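Local coordinates for protein phosphoserine aminotransferase (Bacillus circulans, PDB 2C0R) that catalyses the reversible, pyridoxal-phosphate-dependent interconversion of 3-phosphohydroxypyruvate and phosphoserine, with glutamate as amino donor, and the matching phosphohydroxythreonine reaction, in serine and pyridoxine biosynthesis, at residues 93-98 with 143-148; 128-133 with 289-294; 283-288 with 356-361. The protein carries 1 engineered substitution. All blocks are in the same frame, centred on the assembly; numbering follows the deposited sequence.

Interaction 1: residues 93-98 with 143-148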
ATOM      1  N   GLN A  93     -15.283   2.553 -27.795  1.00 27.56           N
ATOM      2  CA  GLN A  93     -14.855   3.889 -27.366  1.00 27.37           C
ATOM      3  C   GLN A  93     -13.336   3.996 -27.495  1.00 23.91           C
ATOM      4  O   GLN A  93     -12.678   2.966 -27.711  1.00 24.70           O
ATOM      5  CB  GLN A  93     -15.233   4.172 -25.916  1.00 22.66           C
ATOM      6  CG  GLN A  93     -16.731   4.184 -25.627  1.00 24.53           C
ATOM      7  CD  GLN A  93     -16.945   4.403 -24.136  1.00 24.10           C
ATOM      8  OE1 GLN A  93     -16.364   3.701 -23.295  1.00 27.15           O
ATOM      9  NE2 GLN A  93     -17.737   5.396 -23.785  1.00 28.78           N
ATOM     10  N   THR A  94     -12.769   5.194 -27.343  1.00 20.99           N
ATOM     11  CA  THR A  94     -11.330   5.387 -27.292  1.00 20.24           C
ATOM     12  C   THR A  94     -10.910   6.031 -25.978  1.00 19.45           C
ATOM     13  O   THR A  94     -11.592   6.963 -25.528  1.00 20.16           O
ATOM     14  CB  THR A  94     -10.790   6.257 -28.438  1.00 21.24           C
ATOM     15  OG1 THR A  94     -11.588   7.448 -28.524  1.00 22.66           O
ATOM     16  CG2 THR A  94     -10.904   5.567 -29.805  1.00 25.72           C
ATOM     17  N   ALA A  95      -9.800   5.579 -25.394  1.00 19.16           N
ATOM     18  CA  ALA A  95      -9.229   6.239 -24.217  1.00 18.21           C
ATOM     19  C   ALA A  95      -8.299   7.307 -24.794  1.00 19.67           C
ATOM     20  O   ALA A  95      -7.294   6.952 -25.426  1.00 18.42           O
ATOM     21  CB  ALA A  95      -8.506   5.253 -23.353  1.00 19.36           C
ATOM     22  N   ASN A  96      -8.706   8.558 -24.576  1.00 18.15           N
ATOM     23  CA  ASN A  96      -7.969   9.690 -25.107  1.00 18.66           C
ATOM     24  C   ASN A  96      -6.955  10.226 -24.108  1.00 16.03           C
ATOM     25  O   ASN A  96      -7.307  10.450 -22.929  1.00 17.99           O
ATOM     26  CB  ASN A  96      -8.926  10.825 -25.491  1.00 19.11           C
ATOM     27  CG  ASN A  96      -9.707  10.411 -26.756  1.00 22.11           C
ATOM     28  OD1 ASN A  96     -10.116   9.264 -26.868  1.00 24.19           O
ATOM     29  ND2 ASN A  96      -9.878  11.332 -27.664  1.00 24.45           N
ATOM     30  N   TYR A  97      -5.730  10.444 -24.604  1.00 14.63           N
ATOM     31  CA  TYR A  97      -4.588  10.878 -23.781  1.00 15.65           C
ATOM     32  C   TYR A  97      -3.951  12.162 -24.304  1.00 13.16           C
ATOM     33  O   TYR A  97      -3.830  12.322 -25.520  1.00 15.63           O
ATOM     34  CB  TYR A  97      -3.528   9.739 -23.703  1.00 17.48           C
ATOM     35  CG  TYR A  97      -4.053   8.708 -22.689  1.00 15.37           C
ATOM     36  CD1 TYR A  97      -5.012   7.783 -23.072  1.00 15.33           C
ATOM     37  CD2 TYR A  97      -3.585   8.705 -21.385  1.00 13.27           C
ATOM     38  CE1 TYR A  97      -5.503   6.843 -22.206  1.00 13.34           C
ATOM     39  CE2 TYR A  97      -4.106   7.761 -20.496  1.00 11.94           C
ATOM     40  CZ  TYR A  97      -5.044   6.845 -20.911  1.00 13.72           C
ATOM     41  OH  TYR A  97      -5.589   5.924 -20.038  1.00 14.93           O
ATOM     42  N   VAL A  98      -3.587  13.064 -23.386  1.00 15.98           N
ATOM     43  CA  VAL A  98      -2.704  14.183 -23.738  1.00 13.29           C
ATOM     44  C   VAL A  98      -1.277  13.760 -23.431  1.00 13.28           C
ATOM     45  O   VAL A  98      -1.031  13.434 -22.253  1.00 13.56           O
ATOM     46  CB  VAL A  98      -3.108  15.413 -22.937  1.00 13.15           C
ATOM     47  CG1 VAL A  98      -2.186  16.612 -23.310  1.00 16.16           C
ATOM     48  CG2 VAL A  98      -4.582  15.755 -23.097  1.00 15.81           C
ATOM     49  N   ALA A 143     -14.737   9.178 -27.465  1.00 25.10           N
ATOM     50  CA  ALA A 143     -13.889   9.208 -26.276  1.00 22.62           C
ATOM     51  C   ALA A 143     -14.626   8.756 -25.003  1.00 20.18           C
ATOM     52  O   ALA A 143     -15.703   9.276 -24.726  1.00 25.20           O
ATOM     53  CB  ALA A 143     -13.326  10.612 -26.025  1.00 19.43           C
ATOM     54  N   ALA A 144     -14.010   7.854 -24.241  1.00 19.23           N
ATOM     55  CA  ALA A 144     -14.522   7.426 -22.959  1.00 17.79           C
ATOM     56  C   ALA A 144     -14.178   8.445 -21.896  1.00 17.07           C
ATOM     57  O   ALA A 144     -14.818   8.626 -20.882  1.00 18.66           O
ATOM     58  CB  ALA A 144     -13.929   6.065 -22.588  1.00 17.40           C
ATOM     59  N   TYR A 145     -13.031   9.090 -22.161  1.00 16.27           N
ATOM     60  CA  TYR A 145     -12.481  10.033 -21.186  1.00 16.75           C
ATOM     61  C   TYR A 145     -11.312  10.738 -21.877  1.00 15.59           C
ATOM     62  O   TYR A 145     -10.877  10.283 -22.923  1.00 17.57           O
ATOM     63  CB  TYR A 145     -11.969   9.426 -19.895  1.00 18.44           C
ATOM     64  CG  TYR A 145     -10.940   8.336 -19.951  1.00 17.82           C
ATOM     65  CD1 TYR A 145      -9.574   8.600 -20.078  1.00 15.58           C
ATOM     66  CD2 TYR A 145     -11.328   6.999 -19.875  1.00 16.86           C
ATOM     67  CE1 TYR A 145      -8.657   7.557 -20.139  1.00 16.47           C
ATOM     68  CE2 TYR A 145     -10.412   5.957 -19.911  1.00 17.95           C
ATOM     69  CZ  TYR A 145      -9.072   6.239 -20.037  1.00 14.51           C
ATOM     70  OH  TYR A 145      -8.119   5.239 -20.075  1.00 15.48           O
ATOM     71  N   LEU A 146     -10.870  11.825 -21.254  1.00 14.74           N
ATOM     72  CA  LEU A 146      -9.630  12.466 -21.656  1.00 15.97           C
ATOM     73  C   LEU A 146      -8.707  12.432 -20.436  1.00 15.33           C
ATOM     74  O   LEU A 146      -9.145  12.958 -19.404  1.00 16.69           O
ATOM     75  CB  LEU A 146      -9.817  13.912 -22.124  1.00 19.08           C
ATOM     76  CG  LEU A 146      -8.483  14.641 -22.390  1.00 21.07           C
ATOM     77  CD1 LEU A 146      -7.844  14.151 -23.675  1.00 21.19           C
ATOM     78  CD2 LEU A 146      -8.695  16.139 -22.417  1.00 23.74           C
ATOM     79  N   HIS A 147      -7.520  11.860 -20.553  1.00 14.04           N
ATOM     80  CA  HIS A 147      -6.568  11.790 -19.450  1.00 13.68           C
ATOM     81  C   HIS A 147      -5.408  12.762 -19.724  1.00 13.18           C
ATOM     82  O   HIS A 147      -4.867  12.768 -20.809  1.00 14.52           O
ATOM     83  CB  HIS A 147      -6.055  10.369 -19.384  1.00 14.59           C
ATOM     84  CG  HIS A 147      -5.067  10.131 -18.291  1.00 12.98           C
ATOM     85  ND1 HIS A 147      -3.744  10.550 -18.354  1.00 14.07           N
ATOM     86  CD2 HIS A 147      -5.203   9.484 -17.118  1.00 14.59           C
ATOM     87  CE1 HIS A 147      -3.147  10.174 -17.215  1.00 11.91           C
ATOM     88  NE2 HIS A 147      -4.009   9.524 -16.441  1.00 12.95           N
ATOM     89  N   LEU A 148      -5.108  13.566 -18.723  1.00 13.25           N
ATOM     90  CA  LEU A 148      -3.897  14.375 -18.776  1.00 13.06           C
ATOM     91  C   LEU A 148      -3.109  14.156 -17.501  1.00 12.76           C
ATOM     92  O   LEU A 148      -3.632  13.666 -16.488  1.00 12.57           O
ATOM     93  CB  LEU A 148      -4.235  15.844 -19.015  1.00 14.80           C
ATOM     94  CG  LEU A 148      -5.131  16.594 -18.037  1.00 18.19           C
ATOM     95  CD1 LEU A 148      -4.441  17.054 -16.767  1.00 17.93           C
ATOM     96  CD2 LEU A 148      -5.711  17.858 -18.696  1.00 18.62           C
TER
HETATM   97  O   HOH W   1      -1.664  11.864 -19.697  1.00 13.92           O

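Interaction 2: residues 128-133 with 289-294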
ATOM      1  N   TYR A 128       8.922  17.168 -25.630  1.00 14.85           N
ATOM      2  CA  TYR A 128       8.109  17.419 -24.438  1.00 14.93           C
ATOM      3  C   TYR A 128       8.490  18.705 -23.729  1.00 15.05           C
ATOM      4  O   TYR A 128       8.151  18.960 -22.575  1.00 16.19           O
ATOM      5  CB  TYR A 128       8.184  16.249 -23.446  1.00 16.01           C
ATOM      6  CG  TYR A 128       7.738  14.968 -24.132  1.00 16.78           C
ATOM      7  CD1 TYR A 128       8.621  13.930 -24.379  1.00 21.26           C
ATOM      8  CD2 TYR A 128       6.429  14.795 -24.568  1.00 17.22           C
ATOM      9  CE1 TYR A 128       8.220  12.766 -25.009  1.00 27.17           C
ATOM     10  CE2 TYR A 128       6.013  13.630 -25.191  1.00 20.36           C
ATOM     11  CZ  TYR A 128       6.911  12.617 -25.412  1.00 24.43           C
ATOM     12  OH  TYR A 128       6.532  11.450 -26.037  1.00 31.30           O
ATOM     13  N   MET A 129       9.199  19.601 -24.403  0.50  9.58           N
ATOM     14  CA  MET A 129       9.553  20.869 -23.783  0.50  9.80           C
ATOM     15  C   MET A 129       8.472  21.922 -23.890  0.50  9.71           C
ATOM     16  O   MET A 129       8.529  22.875 -23.121  0.50  9.72           O
ATOM     17  CB  MET A 129      10.823  21.400 -24.454  0.50 11.31           C
ATOM     18  CG  MET A 129      12.089  20.919 -23.820  0.50 17.78           C
ATOM     19  SD  MET A 129      13.544  21.387 -24.879  0.50 23.43           S
ATOM     20  CE  MET A 129      13.355  19.694 -25.516  0.50 94.53           C
ATOM     21  N   THR A 130       7.524  21.784 -24.822  1.00 15.15           N
ATOM     22  CA  THR A 130       6.487  22.781 -24.984  1.00 17.54           C
ATOM     23  C   THR A 130       5.130  22.119 -24.759  1.00 15.83           C
ATOM     24  O   THR A 130       4.719  21.343 -25.623  1.00 18.89           O
ATOM     25  CB  THR A 130       6.515  23.373 -26.411  1.00 22.28           C
ATOM     26  OG1 THR A 130       7.832  23.887 -26.624  1.00 26.23           O
ATOM     27  CG2 THR A 130       5.505  24.507 -26.573  1.00 20.92           C
ATOM     28  N   LEU A 131       4.467  22.418 -23.652  1.00 16.99           N
ATOM     29  CA  LEU A 131       3.188  21.735 -23.455  1.00 15.90           C
ATOM     30  C   LEU A 131       2.222  22.086 -24.576  1.00 16.64           C
ATOM     31  O   LEU A 131       2.266  23.176 -25.143  1.00 18.62           O
ATOM     32  CB  LEU A 131       2.568  22.182 -22.140  1.00 16.24           C
ATOM     33  CG  LEU A 131       3.257  21.605 -20.909  1.00 17.75           C
ATOM     34  CD1 LEU A 131       2.916  22.421 -19.670  1.00 18.73           C
ATOM     35  CD2 LEU A 131       2.877  20.141 -20.804  1.00 18.57           C
ATOM     36  N   PRO A 132       1.332  21.186 -24.889  1.00 15.21           N
ATOM     37  CA  PRO A 132       0.276  21.503 -25.843  1.00 15.70           C
ATOM     38  C   PRO A 132      -0.575  22.606 -25.242  1.00 15.67           C
ATOM     39  O   PRO A 132      -0.923  22.613 -24.071  1.00 19.34           O
ATOM     40  CB  PRO A 132      -0.546  20.245 -25.963  1.00 18.52           C
ATOM     41  CG  PRO A 132       0.017  19.269 -25.001  1.00 22.17           C
ATOM     42  CD  PRO A 132       1.242  19.818 -24.334  1.00 17.70           C
ATOM     43  N   LYS A 133      -0.914  23.566 -26.093  1.00 19.38           N
ATOM     44  CA  LYS A 133      -1.947  24.514 -25.698  1.00 19.32           C
ATOM     45  C   LYS A 133      -3.296  23.808 -25.572  1.00 19.48           C
ATOM     46  O   LYS A 133      -3.558  22.791 -26.253  1.00 21.55           O
ATOM     47  CB  LYS A 133      -2.064  25.611 -26.755  1.00 22.79           C
ATOM     48  CG  LYS A 133      -0.794  26.410 -26.953  1.00 29.46           C
ATOM     49  CD  LYS A 133      -0.933  27.424 -28.102  1.00 37.02           C
ATOM     50  CE  LYS A 133       0.268  28.351 -28.227  1.00 45.32           C
ATOM     51  NZ  LYS A 133       0.005  29.618 -28.970  1.00 42.69           N
ATOM     52  N   CYS A 289      15.036  22.729 -18.982  1.00 23.62           N
ATOM     53  CA  CYS A 289      14.748  21.571 -19.838  1.00 28.12           C
ATOM     54  C   CYS A 289      13.374  21.482 -20.491  1.00 27.68           C
ATOM     55  O   CYS A 289      12.995  20.484 -21.222  1.00 23.83           O
ATOM     56  CB  CYS A 289      14.899  20.276 -19.008  1.00 23.19           C
ATOM     57  SG  CYS A 289      16.668  19.987 -18.789  1.00 26.32           S
ATOM     58  N   VAL A 290      12.672  22.575 -20.114  1.00 19.17           N
ATOM     59  CA  VAL A 290      11.385  22.863 -20.772  1.00 18.04           C
ATOM     60  C   VAL A 290      11.293  24.365 -21.050  1.00 17.00           C
ATOM     61  O   VAL A 290      12.050  25.195 -20.547  1.00 21.41           O
ATOM     62  CB  VAL A 290      10.162  22.428 -19.931  1.00 19.09           C
ATOM     63  CG1 VAL A 290      10.283  20.991 -19.498  1.00 17.36           C
ATOM     64  CG2 VAL A 290      10.050  23.329 -18.713  1.00 21.42           C
ATOM     65  N   ASP A 291      10.333  24.700 -21.906  1.00 16.25           N
ATOM     66  CA  ASP A 291      10.061  26.073 -22.288  1.00 18.42           C
ATOM     67  C   ASP A 291       9.609  26.868 -21.071  1.00 15.63           C
ATOM     68  O   ASP A 291       8.957  26.289 -20.189  1.00 17.11           O
ATOM     69  CB  ASP A 291       8.993  26.105 -23.361  1.00 22.93           C
ATOM     70  CG  ASP A 291       9.492  25.693 -24.725  1.00 22.54           C
ATOM     71  OD1 ASP A 291      10.631  25.213 -24.928  1.00 29.72           O
ATOM     72  OD2 ASP A 291       8.655  25.857 -25.634  1.00 22.30           O
ATOM     73  N   VAL A 292       9.934  28.143 -21.020  1.00 17.71           N
ATOM     74  CA  VAL A 292       9.569  28.954 -19.874  1.00 17.97           C
ATOM     75  C   VAL A 292       8.091  28.831 -19.539  1.00 16.52           C
ATOM     76  O   VAL A 292       7.754  28.569 -18.382  1.00 18.11           O
ATOM     77  CB  VAL A 292       9.960  30.428 -20.107  1.00 17.41           C
ATOM     78  CG1 VAL A 292       9.347  31.316 -19.025  1.00 19.56           C
ATOM     79  CG2 VAL A 292      11.476  30.579 -20.146  1.00 18.63           C
ATOM     80  N   ASP A 293       7.191  28.902 -20.486  1.00 18.15           N
ATOM     81  CA  ASP A 293       5.768  28.862 -20.253  1.00 17.15           C
ATOM     82  C   ASP A 293       5.282  27.464 -19.864  1.00 17.88           C
ATOM     83  O   ASP A 293       4.100  27.397 -19.532  1.00 21.07           O
ATOM     84  CB  ASP A 293       4.958  29.311 -21.495  1.00 23.34           C
ATOM     85  CG  ASP A 293       5.202  30.793 -21.752  1.00 29.06           C
ATOM     86  OD1 ASP A 293       5.797  31.477 -20.902  1.00 32.74           O
ATOM     87  OD2 ASP A 293       4.795  31.228 -22.837  1.00 31.37           O
ATOM     88  N   SER A 294       6.114  26.442 -19.867  1.00 16.91           N
ATOM     89  CA  SER A 294       5.687  25.092 -19.461  1.00 15.94           C
ATOM     90  C   SER A 294       6.272  24.734 -18.094  1.00 13.67           C
ATOM     91  O   SER A 294       6.049  23.665 -17.613  1.00 14.28           O
ATOM     92  CB  SER A 294       6.126  24.047 -20.497  1.00 17.47           C
ATOM     93  OG  SER A 294       5.337  24.247 -21.666  1.00 18.59           O
TER

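Interaction 3: residues 283-288 with 356-361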
ATOM      1  N   GLY A 283      24.425  32.949 -16.805  1.00 15.02           N
ATOM      2  CA  GLY A 283      25.443  33.109 -17.843  1.00 16.32           C
ATOM      3  C   GLY A 283      25.441  31.930 -18.794  1.00 14.50           C
ATOM      4  O   GLY A 283      26.473  31.644 -19.414  1.00 16.38           O
ATOM      5  N   GLY A 284      24.330  31.209 -18.917  1.00 14.48           N
ATOM      6  CA  GLY A 284      24.241  30.033 -19.783  1.00 15.55           C
ATOM      7  C   GLY A 284      24.821  28.808 -19.116  1.00 15.39           C
ATOM      8  O   GLY A 284      24.850  27.719 -19.707  1.00 16.27           O
ATOM      9  N   PHE A 285      25.288  28.949 -17.869  1.00 14.20           N
ATOM     10  CA  PHE A 285      25.903  27.776 -17.224  1.00 14.97           C
ATOM     11  C   PHE A 285      24.884  26.710 -16.832  1.00 16.03           C
ATOM     12  O   PHE A 285      25.183  25.520 -16.865  1.00 16.62           O
ATOM     13  CB  PHE A 285      26.647  28.228 -15.975  1.00 15.12           C
ATOM     14  CG  PHE A 285      27.450  27.130 -15.292  1.00 16.17           C
ATOM     15  CD1 PHE A 285      28.738  26.791 -15.683  1.00 20.50           C
ATOM     16  CD2 PHE A 285      26.890  26.407 -14.241  1.00 14.42           C
ATOM     17  CE1 PHE A 285      29.462  25.776 -15.070  1.00 18.07           C
ATOM     18  CE2 PHE A 285      27.626  25.418 -13.621  1.00 16.31           C
ATOM     19  CZ  PHE A 285      28.906  25.084 -13.994  1.00 17.85           C
ATOM     20  N   TYR A 286      23.701  27.154 -16.442  1.00 14.84           N
ATOM     21  CA  TYR A 286      22.551  26.325 -16.174  1.00 14.03           C
ATOM     22  C   TYR A 286      21.496  26.606 -17.255  1.00 13.85           C
ATOM     23  O   TYR A 286      21.283  27.770 -17.569  1.00 16.73           O
ATOM     24  CB  TYR A 286      21.892  26.572 -14.808  1.00 15.92           C
ATOM     25  CG  TYR A 286      22.865  26.287 -13.660  1.00 16.35           C
ATOM     26  CD1 TYR A 286      23.268  27.342 -12.849  1.00 16.10           C
ATOM     27  CD2 TYR A 286      23.362  25.010 -13.425  1.00 17.54           C
ATOM     28  CE1 TYR A 286      24.144  27.122 -11.807  1.00 15.53           C
ATOM     29  CE2 TYR A 286      24.258  24.797 -12.389  1.00 16.31           C
ATOM     30  CZ  TYR A 286      24.640  25.872 -11.591  1.00 15.50           C
ATOM     31  OH  TYR A 286      25.526  25.711 -10.554  1.00 16.25           O
ATOM     32  N   ARG A 287      20.844  25.614 -17.812  1.00 13.46           N
ATOM     33  CA  ARG A 287      19.792  25.821 -18.783  1.00 17.23           C
ATOM     34  C   ARG A 287      18.561  25.000 -18.373  1.00 15.88           C
ATOM     35  O   ARG A 287      18.715  23.832 -17.961  1.00 18.11           O
ATOM     36  CB  ARG A 287      20.145  25.322 -20.166  1.00 21.65           C
ATOM     37  CG  ARG A 287      21.278  25.946 -20.917  1.00 30.56           C
ATOM     38  CD  ARG A 287      21.835  25.183 -22.098  1.00 36.09           C
ATOM     39  NE  ARG A 287      21.414  23.820 -22.385  1.00 38.50           N
ATOM     40  CZ  ARG A 287      22.171  22.728 -22.270  1.00 36.36           C
ATOM     41  NH1 ARG A 287      23.428  22.775 -21.837  1.00 55.75           N
ATOM     42  NH2 ARG A 287      21.645  21.551 -22.576  1.00 44.88           N
ATOM     43  N   GLY A 288      17.395  25.576 -18.524  1.00 18.36           N
ATOM     44  CA  GLY A 288      16.200  24.781 -18.200  1.00 20.18           C
ATOM     45  C   GLY A 288      15.917  23.696 -19.235  1.00 21.70           C
ATOM     46  O   GLY A 288      16.494  23.717 -20.330  1.00 32.97           O
ATOM     47  N   HIS A 356      28.015  28.990  -6.213  1.00 16.77           N
ATOM     48  CA  HIS A 356      29.374  28.512  -5.995  1.00 17.70           C
ATOM     49  C   HIS A 356      29.859  27.591  -7.118  1.00 17.91           C
ATOM     50  O   HIS A 356      31.002  27.722  -7.611  1.00 17.69           O
ATOM     51  CB  HIS A 356      29.532  27.733  -4.676  1.00 17.60           C
ATOM     52  CG  HIS A 356      30.852  27.013  -4.555  1.00 26.83           C
ATOM     53  ND1 HIS A 356      32.068  27.664  -4.407  1.00 30.24           N
ATOM     54  CD2 HIS A 356      31.173  25.696  -4.559  1.00 28.71           C
ATOM     55  CE1 HIS A 356      33.070  26.817  -4.334  1.00 29.42           C
ATOM     56  NE2 HIS A 356      32.544  25.600  -4.418  1.00 30.01           N
ATOM     57  N   PHE A 357      29.030  26.637  -7.507  1.00 16.84           N
ATOM     58  CA  PHE A 357      29.506  25.683  -8.520  1.00 15.27           C
ATOM     59  C   PHE A 357      29.716  26.372  -9.848  1.00 15.65           C
ATOM     60  O   PHE A 357      30.683  26.112 -10.554  1.00 17.38           O
ATOM     61  CB  PHE A 357      28.485  24.529  -8.589  1.00 16.47           C
ATOM     62  CG  PHE A 357      29.018  23.341  -9.359  1.00 17.59           C
ATOM     63  CD1 PHE A 357      29.687  22.329  -8.706  1.00 16.83           C
ATOM     64  CD2 PHE A 357      28.843  23.286 -10.738  1.00 15.61           C
ATOM     65  CE1 PHE A 357      30.134  21.250  -9.444  1.00 18.86           C
ATOM     66  CE2 PHE A 357      29.294  22.205 -11.465  1.00 17.55           C
ATOM     67  CZ  PHE A 357      29.989  21.200 -10.814  1.00 16.55           C
ATOM     68  N   LYS A 358      28.819  27.290 -10.182  1.00 15.42           N
ATOM     69  CA  LYS A 358      29.010  28.089 -11.408  1.00 15.13           C
ATOM     70  C   LYS A 358      30.268  28.901 -11.455  1.00 16.61           C
ATOM     71  O   LYS A 358      30.994  28.957 -12.448  1.00 20.08           O
ATOM     72  CB  LYS A 358      27.765  29.003 -11.478  1.00 17.73           C
ATOM     73  CG  LYS A 358      27.829  30.032 -12.617  1.00 17.48           C
ATOM     74  CD  LYS A 358      26.538  30.849 -12.552  1.00 16.90           C
ATOM     75  CE  LYS A 358      26.525  31.853 -11.413  1.00 16.90           C
ATOM     76  NZ  LYS A 358      25.229  32.594 -11.408  1.00 18.32           N
ATOM     77  N   ARG A 359      30.505  29.588 -10.320  1.00 16.84           N
ATOM     78  CA  ARG A 359      31.708  30.394 -10.216  1.00 20.89           C
ATOM     79  C   ARG A 359      32.992  29.575 -10.301  1.00 21.70           C
ATOM     80  O   ARG A 359      33.980  30.120 -10.829  1.00 26.39           O
ATOM     81  CB  ARG A 359      31.699  31.189  -8.885  1.00 25.03           C
ATOM     82  CG  ARG A 359      30.683  32.307  -8.806  1.00 30.62           C
ATOM     83  CD  ARG A 359      30.875  33.193  -7.597  1.00 41.41           C
ATOM     84  NE  ARG A 359      30.409  32.643  -6.331  1.00 52.05           N
ATOM     85  CZ  ARG A 359      29.634  33.295  -5.473  1.00 56.16           C
ATOM     86  NH1 ARG A 359      29.235  34.532  -5.756  1.00 55.52           N
ATOM     87  NH2 ARG A 359      29.274  32.699  -4.347  1.00 67.00           N
ATOM     88  N   SER A 360      33.036  28.372  -9.742  1.00 19.19           N
ATOM     89  CA  SER A 360      34.251  27.560  -9.718  1.00 19.91           C
ATOM     90  C   SER A 360      34.386  26.677 -10.947  1.00 22.10           C
ATOM     91  O   SER A 360      35.489  26.284 -11.360  1.00 26.21           O
ATOM     92  CB  SER A 360      34.269  26.756  -8.398  1.00 19.67           C
ATOM     93  OG  SER A 360      33.099  25.960  -8.274  1.00 18.29           O
ATOM     94  N   ARG A 361      33.282  26.350 -11.619  1.00 18.46           N
ATOM     95  CA  ARG A 361      33.405  25.382 -12.720  1.00 20.29           C
ATOM     96  C   ARG A 361      33.111  26.014 -14.073  1.00 23.02           C
ATOM     97  O   ARG A 361      33.210  25.377 -15.125  1.00 30.59           O
ATOM     98  CB  ARG A 361      32.488  24.160 -12.535  1.00 18.61           C
ATOM     99  CG  ARG A 361      33.176  23.046 -11.742  1.00 20.73           C
ATOM    100  CD  ARG A 361      33.146  23.392 -10.237  1.00 23.06           C
ATOM    101  NE  ARG A 361      33.347  22.184  -9.462  1.00 20.66           N
ATOM    102  CZ  ARG A 361      33.372  22.124  -8.130  1.00 20.71           C
ATOM    103  NH1 ARG A 361      33.214  23.244  -7.422  1.00 22.28           N
ATOM    104  NH2 ARG A 361      33.558  20.926  -7.595  1.00 23.74           N
TER

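Interaction 1: residues 93-98 with 143-148
Tyr97 and Tyr145 meet through their hydroxyls on one face of two neighbouring parallel strands, part of the seven-stranded mixed sheet in the cofactor-binding domain of this class-V aminotransferase. Tyr145 OH donates to Tyr97 OH over 2.6 Å. The two phenol planes are turned 77° against each other, and Tyr97 OH lies at the edge of the Tyr145 ring, near its plane. The first torsion of Tyr145 explains this approach: CG stands between the backbone N and the carbonyl carbon (chi1 55°), which lets the ring reach back over the neighbouring strand. There Ala95 CA sits over one ring face, and Ala95 CB lies 3.5 Å from Tyr145 CZ.

Tyr97 also receives His147. The methylene carbon His147 CB is placed over a face of the phenol, 3.9 Å from the Tyr97 ring centroid, a CH-pi contact, while the imidazole is inclined by 32° to the phenol, with Tyr97 CE2 over one of its faces. Both imidazole nitrogens are engaged, which should fix the ring's rotation: His147 NE2 bonds to Tyr192 OH, and a water in the ring plane lies 2.8 Å from His147 ND1. That water donates to Val98 O. Since the His147 side chain is about 4 Å from that of the cofactor-binding Asp173 at nearest atoms, the cluster probably belongs to the second shell of the pyridoxal phosphate site. Ala107, Leu108 and Ala111 of helix 102-114 pack on Tyr97.

On the opposite face, which also carries Thr94 and Asn96, Val98 CG2 packs 3.7 Å from Leu146 CD1. Backbone bonds set the pairing. Near the corner at Ala144 the Asn96 N to Tyr145 O bond is longer, 3.2 Å, and more bent, whereas Val98 N reaches His147 O at 2.9 Å almost straight.

Interaction 2: residues 128-133 with 289-294
Met129 and Asp291 join two irregular loops, one running from strand 117-122 to strand 143-149 of the large sheet, the other from strand 287-288 to strand 299-303 of the small antiparallel sheet. The contact is thus a loop-to-loop junction between the two sheets, and the second loop includes a 3-10 turn at 292-294.

Backbone bonding comes first. Asp291 N donates to Met129 O over 2.8 Å, and the N-H points almost straight at its acceptor (170°). Within the turn, Ser294 N returns to Asp291 O at 2.9 Å.

Carbon contacts accompany these bonds. Leu131 CD1 is 3.7 Å from Ser294 CB. Leu131 and Val290 both also touch Ala157 of strand 157-158, and Ser294 is tied by a backbone bond to Gln158, so that short strand backs the junction.

Side-chain polar contacts make up the rest. Asp291 CG lies beside its own backbone N (chi1 -75°), which carries the carboxylate toward Thr130. Thr130 OG1 is the donor to Asp291 OD2, although the modelled 2.4 Å is implausibly short, so the detailed geometry of this bond is doubtful. Thr130 N is itself bonded to Ser126 OG. Ser294 OG completes the group as acceptor, 2.8 Å from Leu131 N with an N-H...O angle of 175°.

Interaction 3: residues 283-288 with 356-361
Phe285 turns its CG away from its backbone N (chi1 -174°), which carries the ring toward Lys358 in the last turns of the C-terminal helix 344-361. Tyr286 takes the other course, its CG beside the backbone N (chi1 -61°), and brings its hydroxyl end to the same helix. The two neighbours therefore converge: Phe285 CD2 stands 3.5 Å above the centre of the Tyr286 ring, and Tyr286 CD1 lies in the Phe285 plane, so one ring presents its edge to the other's face.

Across the contact, the helix backbone itself covers the phenyl ring. Lys358 CA sits over one face of Phe285, 3.9 Å from the ring centroid and 17° off the normal, which is CH-pi geometry. Farther along the lysine, Lys358 CG comes within 4.0 Å of Phe285 CG, after which the chain bends and leads its ammonium away to a salt bridge with Glu355. The rim of Phe285 is met from the helix as well: Phe285 CZ is 3.7 Å from Phe357 CD2, each lying near the plane of the other ring at its edge, and Phe285 CE1 is 3.8 Å from the carbonyl oxygen Arg361 O.

Phe357 is gripped further. Tyr286 OH lies 3.7 Å from Phe357 CB, Arg361 CD covers one face of its ring, and Phe313 meets it edge-to-face. Leu304 touches Phe285, Tyr286 and Phe357 alike, placing the contact where the helix end packs against the chain leading into strand 287-288.

With the lysine charge probably offset by Glu355, what joins the two segments is aromatic and aliphatic surface. Between these segments, then, shape and dispersion do the holding, while the Tyr286 hydroxyl, bonded to Met354 O, adds a polar tether to the helix just before 356-361.

In the fold
Interaction 1 is a buried contact inside the large sheet and the one nearest the cofactor; interactions 2 and 3 are only partly buried, the first between loops, the second at the C-terminal helix end. Chemistry follows place: parallel-strand backbone bonds with an aromatic cluster in interaction 1, a few backbone and side-chain bonds between loops in interaction 2, and apolar ring packing in interaction 3. Interactions 1 and 2 touch where Val98 CG1 lies 3.8 Å from Pro132 CG, and their segments alternate along the chain. Segments 283-288 and 289-294 adjoin in sequence, so one connection serves interactions 2 and 3. Interactions 1 and 3 stay apart, about 20 Å between nearest atoms.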